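Methanogen homoaconitase large subunit (PDB 4KP2) forms, with its small-subunit partner, an iron-sulfur hydro-lyase that reversibly converts (R)-homocitrate into homoisocitrate by way of cis-homoaconitate. Local coordinates at residues A124-P130 with Y251-R256; T143-F147 with M222-L226; A296-P301 with R406-G410; L394-C400 with H414-Y420. All blocks are in the same frame, centred on the assembly; numbering follows the deposited sequence.

Overall arrangement
The four contacts of this aconitase-type fold fall into two touching pairs, interaction 1 lying across the chain's centre from interactions 3 and 4. Interaction 2 is nested in the loop closed by interaction 1, and their centres lie about 11 Å apart; F147 joins them, its CZ 3.4 Å from O of A124. Interactions 3 and 4 alternate along the chain and sit about 10 Å apart, centre to centre, meeting where P298 lies against Y420. The pairs are well separated, with about 37 Å between the centres of interactions 1 and 4. Both come near cysteines predicted to hold the [4Fe-4S] cluster: between side chains, T143 is about 4 Å from C323, and F408 about 10 Å from C386.

Interaction 1 of 4, residues A124-P130 with Y251-R256; sequences AENYVLP and YLKKER
R256 reaches across to the backbone of A124-P130, and its guanidinium bonds to carbonyl groups where helix 119-126 gives way to a loop, within the alpha-beta-alpha fold. Extended from CG to NE (chi2 173°, chi3 178°), the side chain carries its guanidinium to the carbonyls of the turn. NH1 is shared between two oxygens. It gives a straight bond to O of A124 (3.1 Å, 172° at the hydrogen), although it stands above that carbonyl plane, and a more bent one to O of V128, where the very short 2.5 Å is doubtful as an exact value; NH2 adds a weak bond to the latter oxygen. Both faces of the group are covered: the backbone N of Y127 lies 3.3 Å from its plane on one side, and CD2 of L252 packs over the other. With R256 cut back to alanine, the carbonyls of A124 and V128 would probably lose their shared donor and a gap would open between L252 and the turn. Away from this filled centre the contact thins. N126, exposed to solvent, merely brings ND2 to 4.0 Å from CB of R256, the two side chains running past each other in opposite directions. The carboxylates of E125 and E255 do not bond directly; a water spans them, weakly on the E255 side, and other partners hold them, S355 and Q121 for E125, K357 for E255. Towards L129-P130 the fit is apolar, and it closes with CD of P130 touching CD1 of L252 at 4.0 Å.

Interaction 2 of 4, residues T143-F147 with M222-L226; sequences THGAF and MDGRL
M222 lays its terminal methyl almost exactly on the centre of the F147 ring: CE is 4.0 Å from the ring centroid and only 3° off the normal, a CH-pi contact over the face. Bends at chi2 and chi3 (-62° and -63°) fold the thioether back far enough for this, and the same CE also touches O of A146 at 3.4 Å. Beside it, A146 points its small side chain at helix 222-230. CB rests against CB of R225 at 3.7 Å and lies close to O of R225, while CD1 of L226 touches both this methyl, at 3.7 Å from CB of A146, and CE1 of F147. T143 completes the row, its CG2 3.4 Å from O of L226 and its side chain crossing that leucine's at about a right angle.

A second shell surrounds these groups. F147 also touches A124 of helix 119-126 and L252, and M222 touches T248 and Y251 of helix 246-254. R225 offers the contact no more than the root of its side chain; its guanidinium leads away to a salt bridge with D245 and a bond to O of V217. T143 likewise bonds through OG1 to O of H140, and its side chain lies close to C323, predicted to bind the cluster. The polar ends of R225 and T143 are thus engaged elsewhere, consistent with packing rather than polar bonds governing this contact.

Interaction 3 of 4, residues A296-P301 with R406-G410; sequences AVPHHP and RNFKG
N407 inserts its amide into the bend of A296-P301 and ties two of its carbonyls together through a single nitrogen. With CG anti to the backbone N, chi1 of -166° carries the amide into the bend, within bonding distance of both carbonyls, and ND2 donates to O of H300 at 2.8 Å (151° at the hydrogen) and, more weakly, to O of V297. The acceptor from H300 lies in the amide plane, yet ND2 itself stands above that carbonyl's plane. The bend being gripped is unusual, for the peptide between P298 and H299 is cis.

The imidazole of H299 lies between two aliphatic surfaces. CB of P298 covers one face, 3.4 Å above the ring, and on the opposite face CE of K409 makes a CH-pi contact 3.8 Å from the ring centroid. K409 gets there by leaving its backbone with CG anti to N and bending at chi3 (-58°), so that its chain passes obliquely across the ring before the amine moves on. F408, meanwhile, presents CE1 to CD of P301 at 3.5 Å, crossing the proline at about a right angle, and its ring meets that of H300 obliquely. Between these side chains the backbones come close, with CA of F408 making a CA-H...O contact of 3.2 Å to O of H299.

The joint packs beside strand 418-421: A296, at the end of strand 294-296, is hydrogen-bonded through its backbone to L421, N407 packs on I419 and P298 on Y420, and O of P301 is bonded by K198 from helix 189-200.

Interaction 4 of 4, residues L394-C400 with H414-Y420; sequences LAEGEIC and HINSYIY
E396 lies flat over H414 at the head of two parallel strands, 399-402 and 418-421, neighbours at one border of a five-stranded parallel sheet in the alpha-beta-alpha fold. CB of E396 sits 3.5 Å from the imidazole centroid of H414 and 3° off its normal, and the carboxylate is stacked at 14° to the ring. The glutamate runs out extended, CG anti to the backbone N (chi1 -176°), alongside N416, whose ND2 meets OE2 of E396 from above the carboxylate plane at 3.1 Å. The ring is also gripped at its edge, since ND1 of H414 accepts the N-H of N416 in the ring plane. Were H414 an alanine, E396 is likely to lose the surface it lies on, and the N-H of N416 its in-plane acceptor. OE2 of E94 of the second subunit accepts the backbone N-H of E396.

Further along, I399 sets CG1 against CB of Y418 at 3.7 Å and CG2 against CD1 of Y420, crossing both obliquely, while C400 and I419 point to the other face of the sheet. Within these segments the last of the bonds across the strands runs from N of Y420 to O of C400, 2.7 Å, nearly along the C=O axis.

Interaction 1 of 4, residues A124-P130 with Y251-R256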
loop_
_atom_site.group_PDB
_atom_site.type_symbol
_atom_site.label_atom_id
_atom_site.label_comp_id
_atom_site.label_asym_id
_atom_site.label_seq_id
_atom_site.Cartn_x
_atom_site.Cartn_y
_atom_site.Cartn_z
ATOM N N ALA A 124 -13.459 17.798 0.903
ATOM C CA ALA A 124 -12.949 19.144 0.680
ATOM C C ALA A 124 -12.710 19.408 -0.801
ATOM O O ALA A 124 -12.680 20.558 -1.240
ATOM C CB ALA A 124 -11.668 19.361 1.468
ATOM N N GLU A 125 -12.543 18.337 -1.568
ATOM C CA GLU A 125 -12.206 18.461 -2.981
ATOM C C GLU A 125 -13.414 18.598 -3.899
ATOM O O GLU A 125 -13.264 18.982 -5.058
ATOM C CB GLU A 125 -11.360 17.272 -3.441
ATOM C CG GLU A 125 -9.895 17.361 -3.067
ATOM C CD GLU A 125 -9.099 16.175 -3.574
ATOM O OE1 GLU A 125 -9.686 15.313 -4.263
ATOM O OE2 GLU A 125 -7.887 16.104 -3.283
ATOM N N ASN A 126 -14.607 18.287 -3.396
ATOM C CA ASN A 126 -15.773 18.242 -4.274
ATOM C C ASN A 126 -17.137 18.363 -3.592
ATOM O O ASN A 126 -18.164 18.095 -4.215
ATOM C CB ASN A 126 -15.732 16.963 -5.119
ATOM C CG ASN A 126 -16.410 17.127 -6.465
ATOM O OD1 ASN A 126 -17.574 16.765 -6.635
ATOM N ND2 ASN A 126 -15.683 17.677 -7.431
ATOM N N TYR A 127 -17.166 18.771 -2.327
ATOM C CA TYR A 127 -18.440 18.825 -1.610
ATOM C C TYR A 127 -18.634 20.036 -0.698
ATOM O O TYR A 127 -19.563 20.820 -0.894
ATOM C CB TYR A 127 -18.665 17.533 -0.819
ATOM C CG TYR A 127 -18.799 16.302 -1.685
ATOM C CD1 TYR A 127 -19.964 16.057 -2.398
ATOM C CD2 TYR A 127 -17.761 15.386 -1.789
ATOM C CE1 TYR A 127 -20.093 14.934 -3.191
ATOM C CE2 TYR A 127 -17.883 14.258 -2.580
ATOM C CZ TYR A 127 -19.051 14.039 -3.280
ATOM O OH TYR A 127 -19.178 12.919 -4.069
ATOM N N VAL A 128 -17.766 20.179 0.299
ATOM C CA VAL A 128 -17.950 21.182 1.349
ATOM C C VAL A 128 -17.991 22.629 0.855
ATOM O O VAL A 128 -16.994 23.164 0.370
ATOM C CB VAL A 128 -16.865 21.066 2.437
ATOM C CG1 VAL A 128 -17.059 22.145 3.490
ATOM C CG2 VAL A 128 -16.897 19.686 3.072
ATOM N N LEU A 129 -19.156 23.255 0.995
ATOM C CA LEU A 129 -19.322 24.669 0.677
ATOM C C LEU A 129 -19.399 25.483 1.963
ATOM O O LEU A 129 -19.763 24.951 3.009
ATOM C CB LEU A 129 -20.588 24.886 -0.155
ATOM C CG LEU A 129 -20.548 24.441 -1.615
ATOM C CD1 LEU A 129 -21.894 24.690 -2.278
ATOM C CD2 LEU A 129 -19.442 25.166 -2.358
ATOM N N PRO A 130 -19.040 26.775 1.893
ATOM C CA PRO A 130 -19.133 27.664 3.056
ATOM C C PRO A 130 -20.548 27.738 3.628
ATOM O O PRO A 130 -21.514 27.449 2.922
ATOM C CB PRO A 130 -18.724 29.023 2.485
ATOM C CG PRO A 130 -17.810 28.686 1.365
ATOM C CD PRO A 130 -18.372 27.433 0.756
ATOM N N TYR A 251 -9.866 28.191 -4.169
ATOM C CA TYR A 251 -9.707 26.751 -4.020
ATOM C C TYR A 251 -10.899 26.014 -4.616
ATOM O O TYR A 251 -10.763 24.906 -5.134
ATOM C CB TYR A 251 -9.551 26.391 -2.543
ATOM C CG TYR A 251 -9.487 24.906 -2.265
ATOM C CD1 TYR A 251 -8.300 24.201 -2.419
ATOM C CD2 TYR A 251 -10.612 24.210 -1.838
ATOM C CE1 TYR A 251 -8.238 22.844 -2.163
ATOM C CE2 TYR A 251 -10.558 22.855 -1.581
ATOM C CZ TYR A 251 -9.369 22.177 -1.744
ATOM O OH TYR A 251 -9.315 20.827 -1.487
ATOM N N LEU A 252 -12.071 26.638 -4.540
ATOM C CA LEU A 252 -13.289 26.040 -5.068
ATOM C C LEU A 252 -13.348 26.168 -6.587
ATOM O O LEU A 252 -14.212 25.578 -7.235
ATOM C CB LEU A 252 -14.523 26.678 -4.428
ATOM C CG LEU A 252 -14.600 26.575 -2.903
ATOM C CD1 LEU A 252 -15.874 27.219 -2.381
ATOM C CD2 LEU A 252 -14.509 25.123 -2.463
ATOM N N LYS A 253 -12.424 26.941 -7.148
ATOM C CA LYS A 253 -12.322 27.079 -8.594
ATOM C C LYS A 253 -11.375 26.034 -9.166
ATOM O O LYS A 253 -11.637 25.444 -10.216
ATOM C CB LYS A 253 -11.823 28.475 -8.972
ATOM C CG LYS A 253 -12.789 29.594 -8.644
ATOM C CD LYS A 253 -12.382 30.879 -9.342
ATOM C CE LYS A 253 -10.955 31.268 -8.995
ATOM N NZ LYS A 253 -10.517 32.483 -9.738
ATOM N N LYS A 254 -10.271 25.812 -8.465
ATOM C CA LYS A 254 -9.233 24.892 -8.911
ATOM C C LYS A 254 -9.671 23.431 -8.802
ATOM O O LYS A 254 -9.254 22.587 -9.596
ATOM C CB LYS A 254 -7.954 25.143 -8.106
ATOM C CG LYS A 254 -6.935 24.021 -8.122
ATOM C CD LYS A 254 -5.671 24.435 -7.388
ATOM C CE LYS A 254 -4.843 23.229 -6.978
ATOM N NZ LYS A 254 -5.534 22.421 -5.934
ATOM N N GLU A 255 -10.538 23.144 -7.835
ATOM C CA GLU A 255 -10.912 21.765 -7.530
ATOM C C GLU A 255 -12.199 21.288 -8.206
ATOM O O GLU A 255 -12.177 20.351 -9.006
ATOM C CB GLU A 255 -11.016 21.569 -6.015
ATOM C CG GLU A 255 -9.719 21.835 -5.262
ATOM C CD GLU A 255 -8.652 20.794 -5.544
ATOM O OE1 GLU A 255 -9.007 19.674 -5.967
ATOM O OE2 GLU A 255 -7.458 21.094 -5.339
ATOM N N ARG A 256 -13.318 21.928 -7.880
ATOM C CA ARG A 256 -14.630 21.447 -8.301
ATOM C C ARG A 256 -15.130 22.149 -9.555
ATOM O O ARG A 256 -16.320 22.439 -9.676
ATOM C CB ARG A 256 -15.641 21.661 -7.176
ATOM C CG ARG A 256 -15.055 21.472 -5.791
ATOM C CD ARG A 256 -16.039 21.859 -4.704
ATOM N NE ARG A 256 -15.488 21.623 -3.375
ATOM C CZ ARG A 256 -16.119 21.917 -2.244
ATOM N NH1 ARG A 256 -15.539 21.667 -1.077
ATOM N NH2 ARG A 256 -17.327 22.462 -2.279
HETATM O O HOH W 1 -6.624 18.072 -3.831
#

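Interaction 2 of 4, residues T143-F147 with M222-L226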
loop_
_atom_site.group_PDB
_atom_site.type_symbol
_atom_site.label_atom_id
_atom_site.label_comp_id
_atom_site.label_asym_id
_atom_site.label_seq_id
_atom_site.Cartn_x
_atom_site.Cartn_y
_atom_site.Cartn_z
ATOM N N THR A 143 -12.305 19.447 10.374
ATOM C CA THR A 143 -11.394 19.917 9.335
ATOM C C THR A 143 -12.096 20.849 8.349
ATOM O O THR A 143 -11.501 21.804 7.849
ATOM C CB THR A 143 -10.789 18.726 8.559
ATOM O OG1 THR A 143 -10.183 17.811 9.479
ATOM C CG2 THR A 143 -9.747 19.200 7.558
ATOM N N HIS A 144 -13.372 20.575 8.093
ATOM C CA HIS A 144 -14.138 21.306 7.088
ATOM C C HIS A 144 -14.635 22.658 7.586
ATOM O O HIS A 144 -15.498 23.279 6.965
ATOM C CB HIS A 144 -15.313 20.455 6.609
ATOM C CG HIS A 144 -14.928 19.053 6.250
ATOM N ND1 HIS A 144 -14.198 18.750 5.121
ATOM C CD2 HIS A 144 -15.164 17.878 6.875
ATOM C CE1 HIS A 144 -14.004 17.445 5.064
ATOM N NE2 HIS A 144 -14.579 16.891 6.115
ATOM N N GLY A 145 -14.087 23.111 8.708
ATOM C CA GLY A 145 -14.390 24.433 9.221
ATOM C C GLY A 145 -13.515 25.468 8.545
ATOM O O GLY A 145 -13.672 26.670 8.758
ATOM N N ALA A 146 -12.587 24.992 7.720
ATOM C CA ALA A 146 -11.688 25.866 6.981
ATOM C C ALA A 146 -12.407 26.506 5.799
ATOM O O ALA A 146 -11.910 27.458 5.196
ATOM C CB ALA A 146 -10.473 25.091 6.506
ATOM N N PHE A 147 -13.579 25.971 5.473
ATOM C CA PHE A 147 -14.404 26.507 4.400
ATOM C C PHE A 147 -15.375 27.551 4.937
ATOM O O PHE A 147 -16.091 28.199 4.173
ATOM C CB PHE A 147 -15.180 25.383 3.712
ATOM C CG PHE A 147 -14.322 24.474 2.884
ATOM C CD1 PHE A 147 -13.654 23.407 3.464
ATOM C CD2 PHE A 147 -14.182 24.684 1.523
ATOM C CE1 PHE A 147 -12.863 22.569 2.701
ATOM C CE2 PHE A 147 -13.393 23.851 0.754
ATOM C CZ PHE A 147 -12.732 22.791 1.344
ATOM N N MET A 222 -5.532 27.241 1.498
ATOM C CA MET A 222 -6.471 26.288 2.081
ATOM C C MET A 222 -5.774 25.058 2.658
ATOM O O MET A 222 -6.311 24.397 3.545
ATOM C CB MET A 222 -7.537 25.879 1.066
ATOM C CG MET A 222 -8.555 26.969 0.786
ATOM S SD MET A 222 -9.494 27.446 2.250
ATOM C CE MET A 222 -10.351 25.919 2.621
ATOM N N ASP A 223 -4.576 24.762 2.160
ATOM C CA ASP A 223 -3.786 23.649 2.681
ATOM C C ASP A 223 -3.386 23.906 4.129
ATOM O O ASP A 223 -3.231 22.973 4.917
ATOM C CB ASP A 223 -2.538 23.417 1.824
ATOM C CG ASP A 223 -2.873 22.963 0.415
ATOM O OD1 ASP A 223 -4.003 22.480 0.197
ATOM O OD2 ASP A 223 -2.002 23.082 -0.474
ATOM N N GLY A 224 -3.221 25.179 4.473
ATOM C CA GLY A 224 -2.876 25.562 5.829
ATOM C C GLY A 224 -4.094 25.650 6.727
ATOM O O GLY A 224 -4.047 25.269 7.897
ATOM N N ARG A 225 -5.192 26.155 6.175
ATOM C CA ARG A 225 -6.429 26.308 6.932
ATOM C C ARG A 225 -7.053 24.955 7.262
ATOM O O ARG A 225 -7.690 24.793 8.304
ATOM C CB ARG A 225 -7.422 27.183 6.166
ATOM C CG ARG A 225 -6.933 28.602 5.945
ATOM C CD ARG A 225 -7.968 29.443 5.225
ATOM N NE ARG A 225 -7.498 30.809 5.020
ATOM C CZ ARG A 225 -8.211 31.762 4.430
ATOM N NH1 ARG A 225 -9.432 31.499 3.985
ATOM N NH2 ARG A 225 -7.704 32.978 4.286
ATOM N N LEU A 226 -6.864 23.990 6.369
ATOM C CA LEU A 226 -7.334 22.629 6.602
ATOM C C LEU A 226 -6.603 22.003 7.783
ATOM O O LEU A 226 -7.190 21.252 8.562
ATOM C CB LEU A 226 -7.135 21.769 5.353
ATOM C CG LEU A 226 -8.374 21.477 4.505
ATOM C CD1 LEU A 226 -9.038 22.762 4.043
ATOM C CD2 LEU A 226 -8.006 20.602 3.316
#

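Interaction 3 of 4, residues A296-P301 with R406-G410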
loop_
_atom_site.group_PDB
_atom_site.type_symbol
_atom_site.label_atom_id
_atom_site.label_comp_id
_atom_site.label_asym_id
_atom_site.label_seq_id
_atom_site.Cartn_x
_atom_site.Cartn_y
_atom_site.Cartn_z
ATOM N N ALA A 296 5.799 17.380 18.424
ATOM C CA ALA A 296 5.067 16.886 19.588
ATOM C C ALA A 296 5.611 15.551 20.091
ATOM O O ALA A 296 5.807 14.618 19.313
ATOM C CB ALA A 296 3.583 16.770 19.274
ATOM N N VAL A 297 5.841 15.467 21.398
ATOM C CA VAL A 297 6.404 14.269 22.011
ATOM C C VAL A 297 5.312 13.403 22.649
ATOM O O VAL A 297 4.235 13.907 22.977
ATOM C CB VAL A 297 7.475 14.635 23.066
ATOM C CG1 VAL A 297 8.516 15.563 22.458
ATOM C CG2 VAL A 297 6.833 15.271 24.289
ATOM N N PRO A 298 5.581 12.094 22.808
ATOM C CA PRO A 298 4.644 11.164 23.452
ATOM C C PRO A 298 4.208 11.633 24.839
ATOM O O PRO A 298 4.997 12.273 25.535
ATOM C CB PRO A 298 5.470 9.882 23.577
ATOM C CG PRO A 298 6.406 9.939 22.439
ATOM C CD PRO A 298 6.752 11.388 22.256
ATOM N N HIS A 299 2.977 11.317 25.237
ATOM C CA HIS A 299 2.053 10.551 24.404
ATOM C C HIS A 299 0.777 11.334 24.121
ATOM O O HIS A 299 -0.308 10.760 24.049
ATOM C CB HIS A 299 1.694 9.226 25.080
ATOM C CG HIS A 299 2.864 8.319 25.298
ATOM N ND1 HIS A 299 3.250 7.367 24.380
ATOM C CD2 HIS A 299 3.730 8.215 26.334
ATOM C CE1 HIS A 299 4.305 6.717 24.838
ATOM N NE2 HIS A 299 4.617 7.213 26.022
ATOM N N HIS A 300 0.909 12.647 23.970
ATOM C CA HIS A 300 -0.250 13.500 23.734
ATOM C C HIS A 300 0.084 14.640 22.777
ATOM O O HIS A 300 1.215 15.125 22.756
ATOM C CB HIS A 300 -0.779 14.060 25.055
ATOM C CG HIS A 300 -1.230 13.009 26.023
ATOM N ND1 HIS A 300 -0.374 12.408 26.918
ATOM C CD2 HIS A 300 -2.446 12.452 26.230
ATOM C CE1 HIS A 300 -1.043 11.525 27.640
ATOM N NE2 HIS A 300 -2.303 11.533 27.242
ATOM N N PRO A 301 -0.908 15.070 21.979
ATOM C CA PRO A 301 -0.725 16.166 21.021
ATOM C C PRO A 301 -0.420 17.500 21.697
ATOM O O PRO A 301 0.032 18.426 21.023
ATOM C CB PRO A 301 -2.083 16.243 20.314
ATOM C CG PRO A 301 -2.689 14.898 20.499
ATOM C CD PRO A 301 -2.237 14.449 21.853
ATOM N N ARG A 406 -2.758 12.258 15.859
ATOM C CA ARG A 406 -2.821 11.494 17.101
ATOM C C ARG A 406 -1.432 11.129 17.615
ATOM O O ARG A 406 -0.501 10.925 16.835
ATOM C CB ARG A 406 -3.674 10.236 16.933
ATOM C CG ARG A 406 -5.104 10.394 17.424
ATOM C CD ARG A 406 -5.963 11.140 16.420
ATOM N NE ARG A 406 -6.321 10.295 15.285
ATOM C CZ ARG A 406 -7.379 9.491 15.260
ATOM N NH1 ARG A 406 -8.186 9.424 16.310
ATOM N NH2 ARG A 406 -7.630 8.755 14.186
ATOM N N ASN A 407 -1.304 11.038 18.934
ATOM C CA ASN A 407 -0.009 10.846 19.570
ATOM C C ASN A 407 -0.104 9.887 20.754
ATOM O O ASN A 407 0.876 9.647 21.460
ATOM C CB ASN A 407 0.536 12.200 20.028
ATOM C CG ASN A 407 2.001 12.146 20.399
ATOM O OD1 ASN A 407 2.713 11.222 20.011
ATOM N ND2 ASN A 407 2.458 13.137 21.153
ATOM N N PHE A 408 -1.292 9.329 20.951
ATOM C CA PHE A 408 -1.596 8.535 22.138
ATOM C C PHE A 408 -0.785 7.243 22.251
ATOM O O PHE A 408 -0.302 6.703 21.255
ATOM C CB PHE A 408 -3.094 8.245 22.197
ATOM C CG PHE A 408 -3.944 9.479 22.120
ATOM C CD1 PHE A 408 -3.578 10.630 22.798
ATOM C CD2 PHE A 408 -5.098 9.497 21.356
ATOM C CE1 PHE A 408 -4.355 11.770 22.727
ATOM C CE2 PHE A 408 -5.877 10.633 21.278
ATOM C CZ PHE A 408 -5.506 11.772 21.964
ATOM N N LYS A 409 -0.647 6.759 23.482
ATOM C CA LYS A 409 0.171 5.589 23.778
ATOM C C LYS A 409 -0.391 4.314 23.157
ATOM O O LYS A 409 -1.517 3.913 23.450
ATOM C CB LYS A 409 0.309 5.417 25.292
ATOM C CG LYS A 409 1.260 4.310 25.712
ATOM C CD LYS A 409 1.347 4.207 27.227
ATOM C CE LYS A 409 1.803 5.521 27.846
ATOM N NZ LYS A 409 1.855 5.453 29.334
ATOM N N GLY A 410 0.407 3.677 22.305
ATOM C CA GLY A 410 0.007 2.440 21.660
ATOM C C GLY A 410 -0.986 2.663 20.537
ATOM O O GLY A 410 -1.846 1.819 20.281
#

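Interaction 4 of 4, residues L394-C400 with H414-Y420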
loop_
_atom_site.group_PDB
_atom_site.type_symbol
_atom_site.label_atom_id
_atom_site.label_comp_id
_atom_site.label_asym_id
_atom_site.label_seq_id
_atom_site.Cartn_x
_atom_site.Cartn_y
_atom_site.Cartn_z
ATOM N N LEU A 394 3.730 -0.422 14.552
ATOM C CA LEU A 394 4.973 -0.336 15.311
ATOM C C LEU A 394 5.146 -1.517 16.256
ATOM O O LEU A 394 4.170 -2.102 16.723
ATOM C CB LEU A 394 5.011 0.959 16.120
ATOM C CG LEU A 394 4.946 2.271 15.344
ATOM C CD1 LEU A 394 4.950 3.438 16.313
ATOM C CD2 LEU A 394 6.111 2.365 14.378
ATOM N N ALA A 395 6.399 -1.856 16.540
ATOM C CA ALA A 395 6.710 -2.907 17.499
ATOM C C ALA A 395 7.070 -2.288 18.842
ATOM O O ALA A 395 7.026 -1.068 19.007
ATOM C CB ALA A 395 7.850 -3.771 16.990
ATOM N N GLU A 396 7.431 -3.134 19.801
ATOM C CA GLU A 396 7.764 -2.666 21.141
ATOM C C GLU A 396 9.083 -1.902 21.162
ATOM O O GLU A 396 10.120 -2.422 20.751
ATOM C CB GLU A 396 7.821 -3.839 22.121
ATOM C CG GLU A 396 8.062 -3.418 23.559
ATOM C CD GLU A 396 7.988 -4.580 24.526
ATOM O OE1 GLU A 396 7.887 -5.735 24.064
ATOM O OE2 GLU A 396 8.028 -4.334 25.750
ATOM N N GLY A 397 9.034 -0.665 21.645
ATOM C CA GLY A 397 10.218 0.169 21.741
ATOM C C GLY A 397 10.536 0.881 20.442
ATOM O O GLY A 397 11.563 1.548 20.324
ATOM N N GLU A 398 9.648 0.741 19.464
ATOM C CA GLU A 398 9.853 1.346 18.155
ATOM C C GLU A 398 9.258 2.751 18.099
ATOM O O GLU A 398 8.142 2.981 18.568
ATOM C CB GLU A 398 9.254 0.458 17.064
ATOM C CG GLU A 398 9.634 0.861 15.653
ATOM C CD GLU A 398 9.427 -0.261 14.658
ATOM O OE1 GLU A 398 8.906 -1.323 15.056
ATOM O OE2 GLU A 398 9.794 -0.082 13.477
ATOM N N ILE A 399 10.009 3.685 17.524
ATOM C CA ILE A 399 9.599 5.084 17.477
ATOM C C ILE A 399 9.226 5.523 16.063
ATOM O O ILE A 399 9.938 5.229 15.102
ATOM C CB ILE A 399 10.713 6.005 18.020
ATOM C CG1 ILE A 399 11.012 5.674 19.483
ATOM C CG2 ILE A 399 10.324 7.466 17.882
ATOM C CD1 ILE A 399 12.032 6.589 20.119
ATOM N N CYS A 400 8.105 6.228 15.942
ATOM C CA CYS A 400 7.647 6.725 14.651
ATOM C C CYS A 400 7.425 8.235 14.649
ATOM O O CYS A 400 6.810 8.785 15.560
ATOM C CB CYS A 400 6.360 6.016 14.227
ATOM S SG CYS A 400 5.588 6.702 12.743
ATOM N N HIS A 414 2.102 -1.520 19.251
ATOM C CA HIS A 414 2.447 -1.973 20.593
ATOM C C HIS A 414 2.243 -0.864 21.617
ATOM O O HIS A 414 2.469 0.310 21.325
ATOM C CB HIS A 414 3.896 -2.460 20.628
ATOM C CG HIS A 414 4.187 -3.417 21.742
ATOM N ND1 HIS A 414 4.355 -3.012 23.048
ATOM C CD2 HIS A 414 4.348 -4.761 21.741
ATOM C CE1 HIS A 414 4.602 -4.066 23.805
ATOM N NE2 HIS A 414 4.604 -5.139 23.036
ATOM N N ILE A 415 1.815 -1.245 22.816
ATOM C CA ILE A 415 1.524 -0.281 23.873
ATOM C C ILE A 415 2.790 0.421 24.366
ATOM O O ILE A 415 2.725 1.498 24.959
ATOM C CB ILE A 415 0.789 -0.955 25.057
ATOM C CG1 ILE A 415 0.128 0.094 25.955
ATOM C CG2 ILE A 415 1.737 -1.849 25.845
ATOM C CD1 ILE A 415 -0.896 0.944 25.242
ATOM N N ASN A 416 3.943 -0.185 24.105
ATOM C CA ASN A 416 5.217 0.391 24.515
ATOM C C ASN A 416 5.955 1.046 23.353
ATOM O O ASN A 416 7.172 1.225 23.401
ATOM C CB ASN A 416 6.098 -0.668 25.179
ATOM C CG ASN A 416 5.465 -1.253 26.426
ATOM O OD1 ASN A 416 4.731 -0.571 27.141
ATOM N ND2 ASN A 416 5.747 -2.523 26.693
ATOM N N SER A 417 5.210 1.396 22.310
ATOM C CA SER A 417 5.778 2.086 21.158
ATOM C C SER A 417 5.646 3.596 21.329
ATOM O O SER A 417 4.897 4.068 22.185
ATOM C CB SER A 417 5.094 1.634 19.868
ATOM O OG SER A 417 3.693 1.834 19.934
ATOM N N TYR A 418 6.372 4.351 20.511
ATOM C CA TYR A 418 6.402 5.802 20.651
ATOM C C TYR A 418 6.112 6.521 19.339
ATOM O O TYR A 418 6.514 6.068 18.266
ATOM C CB TYR A 418 7.751 6.253 21.210
ATOM C CG TYR A 418 8.115 5.588 22.517
ATOM C CD1 TYR A 418 7.702 6.124 23.730
ATOM C CD2 TYR A 418 8.868 4.421 22.539
ATOM C CE1 TYR A 418 8.033 5.518 24.928
ATOM C CE2 TYR A 418 9.203 3.808 23.730
ATOM C CZ TYR A 418 8.783 4.361 24.921
ATOM O OH TYR A 418 9.116 3.751 26.108
ATOM N N ILE A 419 5.413 7.647 19.438
ATOM C CA ILE A 419 5.042 8.439 18.271
ATOM C C ILE A 419 5.432 9.902 18.462
ATOM O O ILE A 419 5.255 10.462 19.541
ATOM C CB ILE A 419 3.526 8.361 18.000
ATOM C CG1 ILE A 419 3.080 6.906 17.857
ATOM C CG2 ILE A 419 3.151 9.157 16.755
ATOM C CD1 ILE A 419 1.598 6.750 17.619
ATOM N N TYR A 420 5.972 10.513 17.412
ATOM C CA TYR A 420 6.272 11.939 17.426
ATOM C C TYR A 420 5.561 12.624 16.264
ATOM O O TYR A 420 5.511 12.090 15.155
ATOM C CB TYR A 420 7.780 12.178 17.335
ATOM C CG TYR A 420 8.546 11.837 18.593
ATOM C CD1 TYR A 420 8.811 10.518 18.933
ATOM C CD2 TYR A 420 9.018 12.837 19.434
ATOM C CE1 TYR A 420 9.516 10.202 20.079
ATOM C CE2 TYR A 420 9.725 12.531 20.583
ATOM C CZ TYR A 420 9.971 11.211 20.900
ATOM O OH TYR A 420 10.673 10.896 22.040
#